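Long-range contact in oxalate biosynthetic component 1 (Burkholderia thailandensis, PDB 5IKY), which is a bifunctional serine hydrolase and lyase that produces oxalate as part of quorum sensing-dependent oxalogenesis: residues L682-L687 and E728-L733. Sequence-based numbering, arbitrary orientation.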
ATOM      1  N   LEU A 682      -0.114   8.145 -32.817  1.00 73.31           N
ATOM      2  CA  LEU A 682      -1.072   8.149 -31.709  1.00 70.80           C
ATOM      3  C   LEU A 682      -1.500   6.748 -31.227  1.00 73.59           C
ATOM      4  O   LEU A 682      -1.459   6.484 -30.025  1.00 56.65           O
ATOM      5  CB  LEU A 682      -2.309   8.972 -32.093  1.00 55.69           C
ATOM      6  CG  LEU A 682      -3.475   9.011 -31.102  1.00 64.26           C
ATOM      7  CD1 LEU A 682      -3.040   9.615 -29.777  1.00 52.06           C
ATOM      8  CD2 LEU A 682      -4.645   9.787 -31.691  1.00 68.57           C
ATOM      9  N   PRO A 683      -1.905   5.843 -32.146  1.00 69.50           N
ATOM     10  CA  PRO A 683      -2.342   4.530 -31.648  1.00 66.14           C
ATOM     11  C   PRO A 683      -1.243   3.744 -30.933  1.00 70.64           C
ATOM     12  O   PRO A 683      -1.545   2.972 -30.023  1.00 71.69           O
ATOM     13  CB  PRO A 683      -2.779   3.796 -32.920  1.00 60.95           C
ATOM     14  CG  PRO A 683      -3.083   4.875 -33.896  1.00 69.05           C
ATOM     15  CD  PRO A 683      -2.083   5.947 -33.607  1.00 61.53           C
ATOM     16  N   LEU A 684       0.009   3.935 -31.339  1.00 68.29           N
ATOM     17  CA  LEU A 684       1.123   3.260 -30.682  1.00 57.56           C
ATOM     18  C   LEU A 684       1.287   3.763 -29.250  1.00 60.78           C
ATOM     19  O   LEU A 684       1.542   2.981 -28.334  1.00 59.85           O
ATOM     20  CB  LEU A 684       2.418   3.457 -31.473  1.00 61.51           C
ATOM     21  CG  LEU A 684       3.709   2.914 -30.850  1.00 62.65           C
ATOM     22  CD1 LEU A 684       3.541   1.469 -30.405  1.00 66.47           C
ATOM     23  CD2 LEU A 684       4.853   3.029 -31.843  1.00 58.36           C
ATOM     24  N   ARG A 685       1.131   5.069 -29.060  1.00 57.77           N
ATOM     25  CA  ARG A 685       1.243   5.655 -27.730  1.00 57.65           C
ATOM     26  C   ARG A 685       0.096   5.179 -26.848  1.00 60.02           C
ATOM     27  O   ARG A 685       0.260   5.013 -25.637  1.00 62.05           O
ATOM     28  CB  ARG A 685       1.263   7.185 -27.806  1.00 60.39           C
ATOM     29  CG  ARG A 685       2.395   7.749 -28.657  1.00 67.43           C
ATOM     30  CD  ARG A 685       2.664   9.218 -28.344  1.00 68.35           C
ATOM     31  NE  ARG A 685       1.502  10.063 -28.604  1.00 71.72           N
ATOM     32  CZ  ARG A 685       1.242  10.641 -29.772  1.00 73.96           C
ATOM     33  NH1 ARG A 685       2.063  10.466 -30.798  1.00 72.49           N
ATOM     34  NH2 ARG A 685       0.158  11.393 -29.914  1.00 76.07           N
ATOM     35  N   CYS A 686      -1.062   4.950 -27.463  1.00 59.75           N
ATOM     36  CA  CYS A 686      -2.227   4.457 -26.737  1.00 63.49           C
ATOM     37  C   CYS A 686      -1.995   3.037 -26.243  1.00 72.28           C
ATOM     38  O   CYS A 686      -2.290   2.717 -25.090  1.00 63.60           O
ATOM     39  CB  CYS A 686      -3.475   4.505 -27.617  1.00 72.48           C
ATOM     40  SG  CYS A 686      -4.958   3.819 -26.830  1.00 63.98           S
ATOM     41  N   LEU A 687      -1.470   2.192 -27.126  1.00 56.99           N
ATOM     42  CA  LEU A 687      -1.162   0.807 -26.784  1.00 53.05           C
ATOM     43  C   LEU A 687      -0.177   0.738 -25.624  1.00 56.13           C
ATOM     44  O   LEU A 687      -0.338  -0.071 -24.709  1.00 56.04           O
ATOM     45  CB  LEU A 687      -0.594   0.064 -27.995  1.00 55.54           C
ATOM     46  CG  LEU A 687      -1.556  -0.207 -29.153  1.00 65.36           C
ATOM     47  CD1 LEU A 687      -0.798  -0.733 -30.359  1.00 63.96           C
ATOM     48  CD2 LEU A 687      -2.636  -1.184 -28.731  1.00 47.83           C
ATOM     49  N   GLU A 728       3.887  -4.787 -34.190  1.00 77.06           N
ATOM     50  CA  GLU A 728       3.736  -4.391 -35.586  1.00 66.22           C
ATOM     51  C   GLU A 728       4.085  -2.923 -35.810  1.00 69.38           C
ATOM     52  O   GLU A 728       4.822  -2.586 -36.738  1.00 74.79           O
ATOM     53  CB  GLU A 728       2.306  -4.658 -36.054  1.00 70.21           C
ATOM     54  CG  GLU A 728       1.966  -4.054 -37.407  1.00 71.07           C
ATOM     55  CD  GLU A 728       2.113  -5.044 -38.541  1.00102.90           C
ATOM     56  OE1 GLU A 728       2.675  -6.135 -38.310  1.00113.94           O
ATOM     57  OE2 GLU A 728       1.662  -4.732 -39.663  1.00122.48           O
ATOM     58  N   LEU A 729       3.554  -2.054 -34.956  1.00 66.95           N
ATOM     59  CA  LEU A 729       3.755  -0.617 -35.101  1.00 67.41           C
ATOM     60  C   LEU A 729       5.190  -0.198 -34.787  1.00 67.83           C
ATOM     61  O   LEU A 729       5.712   0.742 -35.384  1.00 79.49           O
ATOM     62  CB  LEU A 729       2.780   0.150 -34.205  1.00 65.15           C
ATOM     63  CG  LEU A 729       1.303   0.094 -34.599  1.00 64.72           C
ATOM     64  CD1 LEU A 729       0.456   0.847 -33.593  1.00 61.01           C
ATOM     65  CD2 LEU A 729       1.100   0.655 -35.997  1.00 55.52           C
ATOM     66  N   THR A 730       5.821  -0.895 -33.849  1.00 61.92           N
ATOM     67  CA  THR A 730       7.184  -0.565 -33.449  1.00 62.88           C
ATOM     68  C   THR A 730       8.189  -1.005 -34.510  1.00 73.28           C
ATOM     69  O   THR A 730       9.141  -0.284 -34.811  1.00 81.97           O
ATOM     70  CB  THR A 730       7.545  -1.208 -32.097  1.00 61.49           C
ATOM     71  OG1 THR A 730       6.643  -0.737 -31.088  1.00 58.38           O
ATOM     72  CG2 THR A 730       8.967  -0.851 -31.696  1.00 58.11           C
ATOM     73  N   LEU A 731       7.966  -2.186 -35.078  1.00 72.11           N
ATOM     74  CA  LEU A 731       8.842  -2.720 -36.116  1.00 77.14           C
ATOM     75  C   LEU A 731       8.871  -1.813 -37.337  1.00 87.27           C
ATOM     76  O   LEU A 731       9.932  -1.572 -37.914  1.00 99.19           O
ATOM     77  CB  LEU A 731       8.401  -4.126 -36.522  1.00 67.18           C
ATOM     78  CG  LEU A 731       8.777  -5.242 -35.548  1.00 75.70           C
ATOM     79  CD1 LEU A 731       8.119  -6.545 -35.951  1.00 82.62           C
ATOM     80  CD2 LEU A 731      10.287  -5.401 -35.491  1.00 83.71           C
ATOM     81  N   GLU A 732       7.704  -1.311 -37.724  1.00 77.59           N
ATOM     82  CA  GLU A 732       7.608  -0.409 -38.863  1.00 83.53           C
ATOM     83  C   GLU A 732       8.417   0.860 -38.603  1.00100.50           C
ATOM     84  O   GLU A 732       9.050   1.407 -39.510  1.00 96.27           O
ATOM     85  CB  GLU A 732       6.145  -0.071 -39.157  1.00 67.16           C
ATOM     86  CG  GLU A 732       5.901   1.348 -39.644  1.00 97.30           C
ATOM     87  CD  GLU A 732       4.438   1.613 -39.946  1.00121.81           C
ATOM     88  OE1 GLU A 732       3.575   1.064 -39.227  1.00119.14           O
ATOM     89  OE2 GLU A 732       4.152   2.362 -40.907  1.00133.05           O
ATOM     90  N   LEU A 733       8.421   1.300 -37.349  1.00 77.60           N
ATOM     91  CA  LEU A 733       9.177   2.481 -36.953  1.00 79.91           C
ATOM     92  C   LEU A 733      10.675   2.187 -36.900  1.00 93.82           C
ATOM     93  O   LEU A 733      11.501   3.094 -37.019  1.00105.48           O
ATOM     94  CB  LEU A 733       8.691   2.991 -35.594  1.00 86.16           C
ATOM     95  CG  LEU A 733       8.679   4.504 -35.380  1.00 91.50           C
ATOM     96  CD1 LEU A 733       7.810   5.183 -36.429  1.00 95.02           C
ATOM     97  CD2 LEU A 733       8.188   4.837 -33.982  1.00 90.65           C
TER
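L684 and L729 carry this contact, their side chains lying alongside each other and pointing opposite ways. L729 reaches over the backbone of L684. Its CD1 methyl lies 3.8 Å from L684 CA. The same methyl meets L687 CD1 at 3.8 Å, where the two leucine side chains cross at about a right angle. It also comes within 4.4 Å of CB on the P683 ring, so one methyl fits among P683, L684 and L687. In L684, CG stands anti to the backbone N (chi1 175°), which sends the side chain alongside L729, with its two methyls toward T730 and L733. L684 CD1 approaches T730 OG1 at 3.9 Å. L684 CD2 touches L733 CD2 more loosely, at 4.4 Å. Segment 682-687 belongs to the cap domain and lies on helix 682-690; it packs on helix 715-734. The local axes of the two segments pass 10.3 Å apart and run closer to antiparallel than parallel, at 129°. No hydrogen bond crosses between the segments, and the contact is mainly apolar. The T730 hydroxyl is hydrogen-bonded to L726 O, one turn earlier in its own helix, and so meets L684 only as a neighbour. L558 of helix 554-560 touches P683, L687 and L729, bringing a third helix to the leucine cluster. On helix 682-690, R685 makes a salt bridge to E572 of helix 562-579.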